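Local coordinates for protein diaminopimelate decarboxylase (Helicobacter pylori, PDB 2QGH) that catalyses the pyridoxal-5'-phosphate-dependent decarboxylation of meso-diaminopimelate to L-lysine, the last step of bacterial lysine biosynthesis, at residues Q45-Y50 with S59-A64; I206-L211 with P280-V285; E52-R57 with D260-I265; S72-L77 with L96-K101. One frame throughout, in Å; residues are numbered along the deposited sequence.

In this (beta/alpha)8-barrel decarboxylase, the kind of bond in a contact follows its place in the fold. Interactions 1, 3 and 4 are mainly apolar and join surrounding elements to one another or to the barrel wall: interaction 1 sets helix 40-52 on strand 59-64, interaction 3 sets the turn between these two on helix 258-268, and interaction 4 joins two successive barrel helices. The touching side chains are mostly buried in all four, although interaction 4 also borders the second subunit. Interaction 2 lies nearest the chain's centre, where hydrogen bonds, a water, cofactor and bound lysine dominate. Interaction 1 touches each of the others, whereas interactions 3 and 4 lie far apart.

Interaction 1. Residues Q45-Y50 with S59-A64; sequences QAFLNY and SLICYA
Phe47 is the first residue of helix 40-52 in this segment to meet the strand 59-64, and it does so through one corner of its ring. With CG anti to the backbone N (chi1 175°), the ring reaches forward until CE1 lies 3.8 Å from Ile61 CG2 and equally close to Ile61 CB. The two side chains run past one another in opposing directions, the ring standing obliquely to the methyl group. Elsewhere the same ring packs on Leu77 of helix 71-79 and on Leu80, so it fills the seam between two helices and the barrel wall.

One turn further on, Tyr50 uses the base of its side chain. Its CB sits 4.0 Å from Ile61 CG2 and at the same distance from Ile61 CG1, while the carbonyl atom Tyr50 O approaches Ile61 CD1 at 4.0 Å. From there the ring leads away from the strand, and its hydroxyl is hydrogen-bonded to Ser283 OG beyond the contact.

Ile61 thus answers both helix residues: CG2 lies between Phe47 and Tyr50, and CG1 and CD1 stay with Tyr50. Its backbone meanwhile pairs with Gly83 of the neighbouring barrel strand. Between helix and strand the grip rests on dispersion and on exclusion of water, while directional bonds are made elsewhere, among them those of the barrel sheet and that of the Tyr50 hydroxyl near the cofactor.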
loop_
_atom_site.group_PDB
_atom_site.type_symbol
_atom_site.label_atom_id
_atom_site.label_comp_id
_atom_site.label_asym_id
_atom_site.label_seq_id
_atom_site.Cartn_x
_atom_site.Cartn_y
_atom_site.Cartn_z
ATOM N N GLN A 45 10.236 -25.823 7.777
ATOM C CA GLN A 45 11.598 -26.230 7.450
ATOM C C GLN A 45 12.553 -25.036 7.486
ATOM O O GLN A 45 13.678 -25.153 7.973
ATOM C CB GLN A 45 11.626 -26.905 6.072
ATOM C CG GLN A 45 12.972 -27.509 5.666
ATOM C CD GLN A 45 13.491 -28.552 6.657
ATOM O OE1 GLN A 45 14.426 -28.294 7.432
ATOM N NE2 GLN A 45 12.883 -29.734 6.638
ATOM N N ALA A 46 12.104 -23.890 6.983
ATOM C CA ALA A 46 12.927 -22.682 6.972
ATOM C C ALA A 46 13.213 -22.242 8.401
ATOM O O ALA A 46 14.300 -21.754 8.710
ATOM C CB ALA A 46 12.215 -21.565 6.218
ATOM N N PHE A 47 12.228 -22.408 9.275
ATOM C CA PHE A 47 12.406 -22.029 10.667
ATOM C C PHE A 47 13.370 -22.996 11.343
ATOM O O PHE A 47 14.267 -22.580 12.071
ATOM C CB PHE A 47 11.076 -22.050 11.418
ATOM C CG PHE A 47 11.222 -21.782 12.881
ATOM C CD1 PHE A 47 11.521 -20.503 13.337
ATOM C CD2 PHE A 47 11.130 -22.823 13.804
ATOM C CE1 PHE A 47 11.731 -20.260 14.690
ATOM C CE2 PHE A 47 11.338 -22.594 15.161
ATOM C CZ PHE A 47 11.640 -21.308 15.608
ATOM N N LEU A 48 13.166 -24.286 11.099
ATOM C CA LEU A 48 14.023 -25.319 11.668
ATOM C C LEU A 48 15.478 -25.170 11.228
ATOM O O LEU A 48 16.381 -25.620 11.918
ATOM C CB LEU A 48 13.499 -26.702 11.278
ATOM C CG LEU A 48 12.749 -27.494 12.355
ATOM C CD1 LEU A 48 11.978 -26.562 13.272
ATOM C CD2 LEU A 48 11.830 -28.501 11.684
ATOM N N ASN A 49 15.710 -24.539 10.084
ATOM C CA ASN A 49 17.077 -24.347 9.618
ATOM C C ASN A 49 17.785 -23.269 10.446
ATOM O O ASN A 49 18.976 -23.377 10.721
ATOM C CB ASN A 49 17.091 -23.978 8.133
ATOM C CG ASN A 49 16.593 -25.111 7.255
ATOM O OD1 ASN A 49 16.813 -26.285 7.557
ATOM N ND2 ASN A 49 15.931 -24.766 6.155
ATOM N N TYR A 50 17.049 -22.231 10.840
ATOM C CA TYR A 50 17.618 -21.166 11.658
ATOM C C TYR A 50 17.846 -21.697 13.066
ATOM O O TYR A 50 18.833 -21.368 13.719
ATOM C CB TYR A 50 16.664 -19.970 11.724
ATOM C CG TYR A 50 16.917 -18.907 10.684
ATOM C CD1 TYR A 50 17.819 -17.867 10.923
ATOM C CD2 TYR A 50 16.266 -18.946 9.451
ATOM C CE1 TYR A 50 18.063 -16.891 9.959
ATOM C CE2 TYR A 50 16.500 -17.982 8.484
ATOM C CZ TYR A 50 17.396 -16.957 8.742
ATOM O OH TYR A 50 17.602 -15.994 7.783
ATOM N N SER A 59 20.569 -19.687 21.427
ATOM C CA SER A 59 20.057 -18.699 20.499
ATOM C C SER A 59 18.536 -18.659 20.498
ATOM O O SER A 59 17.871 -19.617 20.913
ATOM C CB SER A 59 20.586 -18.980 19.084
ATOM O OG SER A 59 20.297 -20.302 18.668
ATOM N N LEU A 60 17.996 -17.530 20.042
ATOM C CA LEU A 60 16.558 -17.331 19.970
ATOM C C LEU A 60 16.200 -16.778 18.603
ATOM O O LEU A 60 16.729 -15.743 18.190
ATOM C CB LEU A 60 16.095 -16.352 21.056
ATOM C CG LEU A 60 14.589 -16.046 21.091
ATOM C CD1 LEU A 60 13.788 -17.345 21.293
ATOM C CD2 LEU A 60 14.304 -15.054 22.203
ATOM N N ILE A 61 15.309 -17.472 17.900
ATOM C CA ILE A 61 14.884 -17.026 16.581
ATOM C C ILE A 61 13.540 -16.305 16.679
ATOM O O ILE A 61 12.498 -16.925 16.860
ATOM C CB ILE A 61 14.772 -18.210 15.610
ATOM C CG1 ILE A 61 16.097 -18.971 15.587
ATOM C CG2 ILE A 61 14.443 -17.709 14.205
ATOM C CD1 ILE A 61 17.305 -18.073 15.308
ATOM N N CYS A 62 13.578 -14.983 16.576
ATOM C CA CYS A 62 12.367 -14.185 16.670
ATOM C C CYS A 62 11.834 -13.813 15.307
ATOM O O CYS A 62 12.303 -12.860 14.682
ATOM C CB CYS A 62 12.627 -12.917 17.477
ATOM S SG CYS A 62 13.028 -13.226 19.202
ATOM N N TYR A 63 10.843 -14.573 14.853
ATOM C CA TYR A 63 10.221 -14.335 13.562
ATOM C C TYR A 63 9.674 -12.902 13.449
ATOM O O TYR A 63 8.892 -12.453 14.284
ATOM C CB TYR A 63 9.099 -15.351 13.347
ATOM C CG TYR A 63 8.270 -15.069 12.129
ATOM C CD1 TYR A 63 8.846 -15.077 10.858
ATOM C CD2 TYR A 63 6.924 -14.742 12.243
ATOM C CE1 TYR A 63 8.108 -14.762 9.737
ATOM C CE2 TYR A 63 6.173 -14.420 11.125
ATOM C CZ TYR A 63 6.772 -14.430 9.876
ATOM O OH TYR A 63 6.045 -14.091 8.765
ATOM N N ALA A 64 10.106 -12.180 12.423
ATOM C CA ALA A 64 9.648 -10.811 12.220
ATOM C C ALA A 64 8.248 -10.842 11.597
ATOM O O ALA A 64 8.098 -11.094 10.399
ATOM C CB ALA A 64 10.623 -10.071 11.316
#

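Interaction 2. Residues I206-L211 with P280-V285; sequences IGSQLL and PGRSIV. With PLP (pyridoxal-5'-phosphate), chain B; LYS (lysine), chain C.
Gln209 and Arg282 bring the two backbones closest, at 7.6 Å between their CA atoms, Gln209 having left-handed helical angles and Arg282 opening a short helix behind Gly281, its N-cap. Arg282 extends with CG anti to the backbone N, then bends at chi3 (-59°) to present its guanidinium group to Ser208. The bond from Arg282 NH2 to Ser208 OG is 2.6 Å long, with the oxygen 18° out of the guanidinium plane. Ser208 OG in turn donates to PLP O3P at 2.7 Å. Both segments follow strands of the (beta/alpha)8 barrel, the sixth and the eighth, and at this end of the barrel the phosphate is also taken by backbone N-H groups, Gly281 N to PLP O2P and Arg282 N to PLP O1P. The positive end of helix 282-285 would probably favour the anion. A water accepts from Gln209 N and Arg282 NE and donates to PLP O3P. Gln209 crosses the arginine nearly at right angles, OE1 3.1 Å from Arg282 CD, while that oxygen is hydrogen-bonded to Val248 N. Arg282 NH2 also holds OXT of the bound lysine at 2.7 Å; NZ of this lysine lies 1.3 Å from PLP C4A, as in an external aldimine.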
loop_
_atom_site.group_PDB
_atom_site.type_symbol
_atom_site.label_atom_id
_atom_site.label_comp_id
_atom_site.label_asym_id
_atom_site.label_seq_id
_atom_site.Cartn_x
_atom_site.Cartn_y
_atom_site.Cartn_z
ATOM N N ILE A 206 20.871 -3.942 9.755
ATOM C CA ILE A 206 21.332 -3.073 8.675
ATOM C C ILE A 206 20.552 -3.034 7.361
ATOM O O ILE A 206 20.847 -2.194 6.501
ATOM C CB ILE A 206 22.822 -3.355 8.337
ATOM C CG1 ILE A 206 23.004 -4.805 7.890
ATOM C CG2 ILE A 206 23.689 -3.069 9.551
ATOM C CD1 ILE A 206 24.374 -5.105 7.312
ATOM N N GLY A 207 19.569 -3.917 7.192
ATOM C CA GLY A 207 18.797 -3.910 5.960
ATOM C C GLY A 207 18.027 -5.190 5.692
ATOM O O GLY A 207 18.088 -6.140 6.474
ATOM N N SER A 208 17.302 -5.211 4.575
ATOM C CA SER A 208 16.506 -6.371 4.187
ATOM C C SER A 208 16.866 -6.866 2.783
ATOM O O SER A 208 17.382 -6.109 1.961
ATOM C CB SER A 208 15.012 -6.024 4.240
ATOM O OG SER A 208 14.214 -7.166 3.991
ATOM N N GLN A 209 16.581 -8.138 2.517
ATOM C CA GLN A 209 16.867 -8.752 1.224
ATOM C C GLN A 209 18.347 -8.597 0.893
ATOM O O GLN A 209 18.711 -8.183 -0.203
ATOM C CB GLN A 209 15.993 -8.111 0.138
ATOM C CG GLN A 209 16.174 -8.661 -1.295
ATOM C CD GLN A 209 16.057 -10.173 -1.386
ATOM O OE1 GLN A 209 15.273 -10.791 -0.672
ATOM N NE2 GLN A 209 16.832 -10.773 -2.280
ATOM N N LEU A 210 19.197 -8.940 1.856
ATOM C CA LEU A 210 20.644 -8.834 1.691
ATOM C C LEU A 210 21.224 -10.087 1.043
ATOM O O LEU A 210 20.946 -11.203 1.480
ATOM C CB LEU A 210 21.311 -8.611 3.050
ATOM C CG LEU A 210 20.780 -7.453 3.894
ATOM C CD1 LEU A 210 21.669 -7.269 5.109
ATOM C CD2 LEU A 210 20.750 -6.180 3.069
ATOM N N LEU A 211 22.029 -9.899 0.002
ATOM C CA LEU A 211 22.644 -11.025 -0.692
ATOM C C LEU A 211 24.140 -11.121 -0.389
ATOM O O LEU A 211 24.768 -12.145 -0.666
ATOM C CB LEU A 211 22.434 -10.910 -2.203
ATOM C CG LEU A 211 21.038 -11.102 -2.819
ATOM C CD1 LEU A 211 20.444 -12.439 -2.404
ATOM C CD2 LEU A 211 20.142 -9.970 -2.398
ATOM N N PRO A 280 14.749 -13.222 11.671
ATOM C CA PRO A 280 14.426 -13.513 10.273
ATOM C C PRO A 280 12.941 -13.336 9.958
ATOM O O PRO A 280 12.070 -13.713 10.748
ATOM C CB PRO A 280 14.873 -14.960 10.120
ATOM C CG PRO A 280 14.515 -15.537 11.447
ATOM C CD PRO A 280 15.027 -14.468 12.407
ATOM N N GLY A 281 12.660 -12.757 8.798
ATOM C CA GLY A 281 11.286 -12.551 8.381
ATOM C C GLY A 281 11.053 -13.146 7.003
ATOM O O GLY A 281 10.432 -14.202 6.864
ATOM N N ARG A 282 11.570 -12.465 5.988
ATOM C CA ARG A 282 11.444 -12.878 4.596
ATOM C C ARG A 282 11.887 -14.322 4.367
ATOM O O ARG A 282 11.125 -15.139 3.841
ATOM C CB ARG A 282 12.277 -11.946 3.713
ATOM C CG ARG A 282 11.921 -11.973 2.238
ATOM C CD ARG A 282 13.009 -11.287 1.419
ATOM N NE ARG A 282 13.219 -9.899 1.815
ATOM C CZ ARG A 282 12.406 -8.896 1.498
ATOM N NH1 ARG A 282 11.316 -9.113 0.764
ATOM N NH2 ARG A 282 12.673 -7.673 1.932
ATOM N N SER A 283 13.123 -14.630 4.757
ATOM C CA SER A 283 13.682 -15.973 4.584
ATOM C C SER A 283 12.900 -17.088 5.285
ATOM O O SER A 283 13.177 -18.267 5.087
ATOM C CB SER A 283 15.147 -15.997 5.041
ATOM O OG SER A 283 15.297 -15.485 6.352
ATOM N N ILE A 284 11.920 -16.722 6.103
ATOM C CA ILE A 284 11.123 -17.730 6.787
ATOM C C ILE A 284 9.845 -18.035 6.004
ATOM O O ILE A 284 9.457 -19.195 5.874
ATOM C CB ILE A 284 10.689 -17.270 8.205
ATOM C CG1 ILE A 284 11.912 -17.054 9.106
ATOM C CG2 ILE A 284 9.733 -18.304 8.816
ATOM C CD1 ILE A 284 12.642 -18.327 9.507
ATOM N N VAL A 285 9.208 -16.994 5.473
ATOM C CA VAL A 285 7.940 -17.167 4.775
ATOM C C VAL A 285 7.859 -16.880 3.281
ATOM O O VAL A 285 6.933 -17.345 2.622
ATOM C CB VAL A 285 6.825 -16.321 5.451
ATOM C CG1 VAL A 285 6.572 -16.810 6.852
ATOM C CG2 VAL A 285 7.229 -14.851 5.475
HETATM N N1 PLP B . 14.211 -7.089 12.424
HETATM C C2 PLP B . 14.036 -5.699 12.261
HETATM C C2A PLP B . 14.305 -4.771 13.379
HETATM C C3 PLP B . 13.558 -5.216 10.978
HETATM O O3 PLP B . 13.351 -3.867 10.767
HETATM C C4 PLP B . 13.295 -6.107 9.938
HETATM C C4A PLP B . 13.075 -5.476 8.607
HETATM C C5 PLP B . 13.459 -7.488 10.113
HETATM C C6 PLP B . 13.957 -7.987 11.378
HETATM C C5A PLP B . 12.995 -8.543 9.202
HETATM O O4P PLP B . 13.934 -8.692 8.161
HETATM P P PLP B . 13.731 -9.655 7.078
HETATM O O1P PLP B . 12.284 -9.939 6.568
HETATM O O2P PLP B . 14.380 -10.989 7.656
HETATM O O3P PLP B . 14.540 -9.085 5.850
HETATM N N LYS C . 8.541 -4.307 3.071
HETATM C CA LYS C . 9.906 -4.569 2.516
HETATM C C LYS C . 9.821 -5.511 1.316
HETATM O O LYS C . 8.689 -5.720 0.834
HETATM C CB LYS C . 10.808 -5.171 3.609
HETATM C CG LYS C . 11.083 -4.209 4.756
HETATM C CD LYS C . 11.654 -4.903 5.978
HETATM C CE LYS C . 11.923 -3.878 7.079
HETATM N NZ LYS C . 12.329 -4.465 8.401
HETATM O OXT LYS C . 10.871 -6.026 0.871
HETATM O O HOH W 1 15.330 -10.243 3.599
#

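Interaction 3. Residues E52-R57 with D260-I265; sequences EAFKGR and DYAQGI
Ala53 and Ala262 mark the closest backbone approach, with their CA atoms 6.3 Å apart: the chain leaving helix 40-52 turns here against one side of helix 258-268. The small side chain of Ala262 allows this nearness, and its CB is the point on which the segment 52-57 settles.

Two residues of the turn share that methyl group. Ala53 O comes within 3.3 Å of Ala262 CB, and Ala53 CB stands beside it at 4.5 Å. Phe54 supplies the larger surface. Its CG lies anti to its own carbonyl carbon (chi1 -73°), which brings the ring round to the helix with a face turned to the methyl. Ala262 CB hovers 4.0 Å from the ring centroid, 27° off the normal, in a CH-pi contact. The offset takes it to the rim at CE1 and CZ, and Phe54 CE1 is 3.7 Å from Ala262 CB.

In the barrel, helix 258-268 connects the seventh strand, 239-241, to the eighth, 275-278, while the turn leads into the first strand, 59-64. The contact therefore lies across the seam where the barrel closes, joining parts of the chain some 200 residues apart. Phe54 also packs on Ile276 and Cys278 of the eighth strand and so is wedged between that strand and the helix. Farther along the turn, Arg57 hydrogen-bonds through NH1 to the carbonyl of Leu272, just ahead of the same strand. On the helix, Tyr261 and Ile265 pack on Val242, and both also reach helix 213-232.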
loop_
_atom_site.group_PDB
_atom_site.type_symbol
_atom_site.label_atom_id
_atom_site.label_comp_id
_atom_site.label_asym_id
_atom_site.label_seq_id
_atom_site.Cartn_x
_atom_site.Cartn_y
_atom_site.Cartn_z
ATOM N N GLU A 52 18.581 -24.731 13.986
ATOM C CA GLU A 52 19.719 -25.642 14.061
ATOM C C GLU A 52 21.043 -24.994 13.656
ATOM O O GLU A 52 22.114 -25.463 14.040
ATOM C CB GLU A 52 19.474 -26.870 13.182
ATOM C CG GLU A 52 19.561 -26.586 11.688
ATOM C CD GLU A 52 19.657 -27.853 10.850
ATOM O OE1 GLU A 52 19.811 -27.739 9.613
ATOM O OE2 GLU A 52 19.580 -28.963 11.425
ATOM N N ALA A 53 20.973 -23.923 12.874
ATOM C CA ALA A 53 22.176 -23.230 12.433
ATOM C C ALA A 53 22.972 -22.724 13.635
ATOM O O ALA A 53 24.115 -22.292 13.503
ATOM C CB ALA A 53 21.803 -22.069 11.525
ATOM N N PHE A 54 22.356 -22.790 14.808
ATOM C CA PHE A 54 22.986 -22.340 16.037
ATOM C C PHE A 54 22.791 -23.365 17.149
ATOM O O PHE A 54 21.973 -23.172 18.049
ATOM C CB PHE A 54 22.388 -21.000 16.461
ATOM C CG PHE A 54 22.821 -19.843 15.610
ATOM C CD1 PHE A 54 24.101 -19.317 15.732
ATOM C CD2 PHE A 54 21.946 -19.273 14.689
ATOM C CE1 PHE A 54 24.504 -18.238 14.950
ATOM C CE2 PHE A 54 22.341 -18.197 13.904
ATOM C CZ PHE A 54 23.620 -17.680 14.037
ATOM N N LYS A 55 23.543 -24.455 17.081
ATOM C CA LYS A 55 23.462 -25.507 18.090
ATOM C C LYS A 55 24.609 -25.361 19.091
ATOM O O LYS A 55 24.447 -25.635 20.283
ATOM C CB LYS A 55 23.533 -26.879 17.419
ATOM C CG LYS A 55 22.405 -27.147 16.441
ATOM C CD LYS A 55 22.708 -28.357 15.569
ATOM C CE LYS A 55 22.930 -29.608 16.403
ATOM N NZ LYS A 55 21.720 -29.960 17.194
ATOM N N GLY A 56 25.764 -24.923 18.595
ATOM C CA GLY A 56 26.921 -24.740 19.454
ATOM C C GLY A 56 26.812 -23.500 20.323
ATOM O O GLY A 56 27.815 -23.008 20.851
ATOM N N ARG A 57 25.589 -22.994 20.469
ATOM C CA ARG A 57 25.322 -21.806 21.271
ATOM C C ARG A 57 23.845 -21.654 21.603
ATOM O O ARG A 57 22.978 -22.258 20.967
ATOM C CB ARG A 57 25.771 -20.542 20.536
ATOM C CG ARG A 57 27.236 -20.213 20.657
ATOM C CD ARG A 57 27.418 -18.737 20.978
ATOM N NE ARG A 57 28.825 -18.358 21.041
ATOM C CZ ARG A 57 29.261 -17.193 21.505
ATOM N NH1 ARG A 57 28.396 -16.293 21.953
ATOM N NH2 ARG A 57 30.559 -16.926 21.517
ATOM N N ASP A 260 27.409 -20.326 6.638
ATOM C CA ASP A 260 28.383 -19.249 6.540
ATOM C C ASP A 260 27.957 -18.076 7.422
ATOM O O ASP A 260 28.791 -17.432 8.061
ATOM C CB ASP A 260 28.510 -18.808 5.079
ATOM C CG ASP A 260 28.952 -19.945 4.167
ATOM O OD1 ASP A 260 28.706 -19.877 2.942
ATOM O OD2 ASP A 260 29.556 -20.914 4.680
ATOM N N TYR A 261 26.653 -17.809 7.454
ATOM C CA TYR A 261 26.086 -16.725 8.259
ATOM C C TYR A 261 26.421 -16.945 9.732
ATOM O O TYR A 261 26.967 -16.058 10.405
ATOM C CB TYR A 261 24.566 -16.704 8.079
ATOM C CG TYR A 261 23.791 -15.688 8.908
ATOM C CD1 TYR A 261 23.898 -14.318 8.662
ATOM C CD2 TYR A 261 22.857 -16.113 9.859
ATOM C CE1 TYR A 261 23.080 -13.397 9.330
ATOM C CE2 TYR A 261 22.037 -15.209 10.529
ATOM C CZ TYR A 261 22.147 -13.850 10.257
ATOM O OH TYR A 261 21.280 -12.967 10.875
ATOM N N ALA A 262 26.084 -18.135 10.219
ATOM C CA ALA A 262 26.323 -18.501 11.607
ATOM C C ALA A 262 27.820 -18.520 11.909
ATOM O O ALA A 262 28.256 -17.992 12.934
ATOM C CB ALA A 262 25.706 -19.869 11.901
ATOM N N GLN A 263 28.603 -19.121 11.013
ATOM C CA GLN A 263 30.045 -19.187 11.216
ATOM C C GLN A 263 30.592 -17.772 11.371
ATOM O O GLN A 263 31.379 -17.495 12.278
ATOM C CB GLN A 263 30.736 -19.900 10.038
ATOM C CG GLN A 263 32.055 -20.580 10.437
ATOM C CD GLN A 263 32.754 -21.283 9.284
ATOM O OE1 GLN A 263 33.381 -20.640 8.446
ATOM N NE2 GLN A 263 32.640 -22.611 9.234
ATOM N N GLY A 264 30.153 -16.875 10.495
ATOM C CA GLY A 264 30.617 -15.502 10.549
ATOM C C GLY A 264 30.315 -14.814 11.869
ATOM O O GLY A 264 31.191 -14.179 12.464
ATOM N N ILE A 265 29.074 -14.944 12.330
ATOM C CA ILE A 265 28.652 -14.313 13.572
ATOM C C ILE A 265 29.336 -14.925 14.790
ATOM O O ILE A 265 29.619 -14.228 15.761
ATOM C CB ILE A 265 27.111 -14.374 13.719
ATOM C CG1 ILE A 265 26.467 -13.502 12.631
ATOM C CG2 ILE A 265 26.686 -13.885 15.097
ATOM C CD1 ILE A 265 24.960 -13.647 12.506
#

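Interaction 4. Residues S72-L77 with L96-K101; sequences SILSLL and LKAGIK
Leu74 and Ala98 make the apolar core of this contact, with Leu74 CB and Ala98 CB only 3.5 Å apart, tighter than ordinary van der Waals packing. The root of the leucine does the touching, since its CG lies beside the backbone N (chi1 -69°) and the branch continues toward Tyr63 and Leu65. Ile100 adds a looser touch from the chain beyond the helix end, where its CD1 comes to 4.2 Å from the carbonyl atom Leu74 O.

Of a weakly polar kind is the backbone approach. Ser75 CA directs its hydrogen to Ala98 O over 3.4 Å, with 149° at the hydrogen. The CA atoms of Ser75 and Ala98 are accordingly just 4.6 Å apart.

Within the segment 96-101, a Schellman motif finishes the helix: Gly99 takes positive phi, and Gly99 N is hydrogen-bonded to Leu96 O at 3.2 Å. This reversal brings Ile100 round toward helix 71-79.

Across the subunit boundary, Ser75 packs on Leu422 of the second subunit, and Lys97 forms a salt bridge with Glu419 of that subunit. Helices 71-79 and 89-97 follow the first and second strands, so their close pairing is that of neighbouring helices in the outer layer of a (beta/alpha)8 barrel.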
loop_
_atom_site.group_PDB
_atom_site.type_symbol
_atom_site.label_atom_id
_atom_site.label_comp_id
_atom_site.label_asym_id
_atom_site.label_seq_id
_atom_site.Cartn_x
_atom_site.Cartn_y
_atom_site.Cartn_z
ATOM N N SER A 72 -2.619 -18.221 11.687
ATOM C CA SER A 72 -2.325 -19.628 11.480
ATOM C C SER A 72 -0.843 -19.898 11.348
ATOM O O SER A 72 -0.328 -20.834 11.962
ATOM C CB SER A 72 -3.063 -20.154 10.250
ATOM O OG SER A 72 -4.438 -20.293 10.539
ATOM N N ILE A 73 -0.144 -19.089 10.565
ATOM C CA ILE A 73 1.282 -19.322 10.423
ATOM C C ILE A 73 2.011 -19.029 11.740
ATOM O O ILE A 73 2.945 -19.748 12.101
ATOM C CB ILE A 73 1.906 -18.487 9.281
ATOM C CG1 ILE A 73 2.932 -17.514 9.860
ATOM C CG2 ILE A 73 0.810 -17.812 8.473
ATOM C CD1 ILE A 73 3.789 -16.841 8.846
ATOM N N LEU A 74 1.592 -17.987 12.456
ATOM C CA LEU A 74 2.228 -17.657 13.724
ATOM C C LEU A 74 2.036 -18.821 14.702
ATOM O O LEU A 74 2.912 -19.118 15.518
ATOM C CB LEU A 74 1.633 -16.375 14.324
ATOM C CG LEU A 74 1.904 -15.035 13.619
ATOM C CD1 LEU A 74 1.245 -13.914 14.394
ATOM C CD2 LEU A 74 3.392 -14.782 13.525
ATOM N N SER A 75 0.887 -19.482 14.611
ATOM C CA SER A 75 0.593 -20.612 15.484
ATOM C C SER A 75 1.516 -21.783 15.151
ATOM O O SER A 75 1.994 -22.488 16.036
ATOM C CB SER A 75 -0.863 -21.036 15.316
ATOM O OG SER A 75 -1.205 -22.034 16.258
ATOM N N LEU A 76 1.748 -21.998 13.863
ATOM C CA LEU A 76 2.637 -23.058 13.423
ATOM C C LEU A 76 4.030 -22.768 13.980
ATOM O O LEU A 76 4.715 -23.659 14.488
ATOM C CB LEU A 76 2.687 -23.110 11.894
ATOM C CG LEU A 76 3.910 -23.825 11.303
ATOM C CD1 LEU A 76 3.958 -25.279 11.784
ATOM C CD2 LEU A 76 3.854 -23.769 9.790
ATOM N N LEU A 77 4.455 -21.513 13.898
ATOM C CA LEU A 77 5.771 -21.164 14.405
ATOM C C LEU A 77 5.830 -21.317 15.914
ATOM O O LEU A 77 6.859 -21.695 16.461
ATOM C CB LEU A 77 6.132 -19.743 13.993
ATOM C CG LEU A 77 6.440 -19.604 12.497
ATOM C CD1 LEU A 77 6.395 -18.139 12.086
ATOM C CD2 LEU A 77 7.805 -20.215 12.199
ATOM N N LEU A 96 0.960 -13.273 20.797
ATOM C CA LEU A 96 0.480 -13.875 22.040
ATOM C C LEU A 96 -0.756 -14.723 21.797
ATOM O O LEU A 96 -0.907 -15.795 22.371
ATOM C CB LEU A 96 0.153 -12.789 23.069
ATOM C CG LEU A 96 1.347 -12.071 23.705
ATOM C CD1 LEU A 96 0.852 -10.948 24.606
ATOM C CD2 LEU A 96 2.180 -13.063 24.488
ATOM N N LYS A 97 -1.634 -14.229 20.940
ATOM C CA LYS A 97 -2.875 -14.917 20.609
ATOM C C LYS A 97 -2.599 -16.197 19.819
ATOM O O LYS A 97 -3.391 -17.132 19.855
ATOM C CB LYS A 97 -3.775 -13.976 19.797
ATOM C CG LYS A 97 -5.173 -14.505 19.490
ATOM C CD LYS A 97 -5.965 -13.476 18.671
ATOM C CE LYS A 97 -7.353 -13.983 18.296
ATOM N NZ LYS A 97 -8.267 -14.080 19.474
ATOM N N ALA A 98 -1.477 -16.242 19.108
ATOM C CA ALA A 98 -1.141 -17.421 18.320
ATOM C C ALA A 98 -0.390 -18.452 19.142
ATOM O O ALA A 98 -0.117 -19.546 18.657
ATOM C CB ALA A 98 -0.327 -17.032 17.103
ATOM N N GLY A 99 -0.042 -18.101 20.379
ATOM C CA GLY A 99 0.649 -19.043 21.243
ATOM C C GLY A 99 2.132 -18.820 21.482
ATOM O O GLY A 99 2.801 -19.661 22.094
ATOM N N ILE A 100 2.665 -17.703 21.003
ATOM C CA ILE A 100 4.077 -17.426 21.200
ATOM C C ILE A 100 4.275 -16.982 22.644
ATOM O O ILE A 100 3.473 -16.222 23.176
ATOM C CB ILE A 100 4.563 -16.367 20.183
ATOM C CG1 ILE A 100 4.626 -17.020 18.795
ATOM C CG2 ILE A 100 5.932 -15.818 20.579
ATOM C CD1 ILE A 100 4.928 -16.086 17.674
ATOM N N LYS A 101 5.317 -17.494 23.296
ATOM C CA LYS A 101 5.571 -17.138 24.690
ATOM C C LYS A 101 6.001 -15.687 24.812
ATOM O O LYS A 101 6.832 -15.203 24.039
ATOM C CB LYS A 101 6.661 -18.030 25.303
ATOM C CG LYS A 101 6.380 -19.517 25.255
ATOM C CD LYS A 101 5.119 -19.900 26.012
ATOM C CE LYS A 101 4.938 -21.416 26.001
ATOM N NZ LYS A 101 3.718 -21.868 26.731
#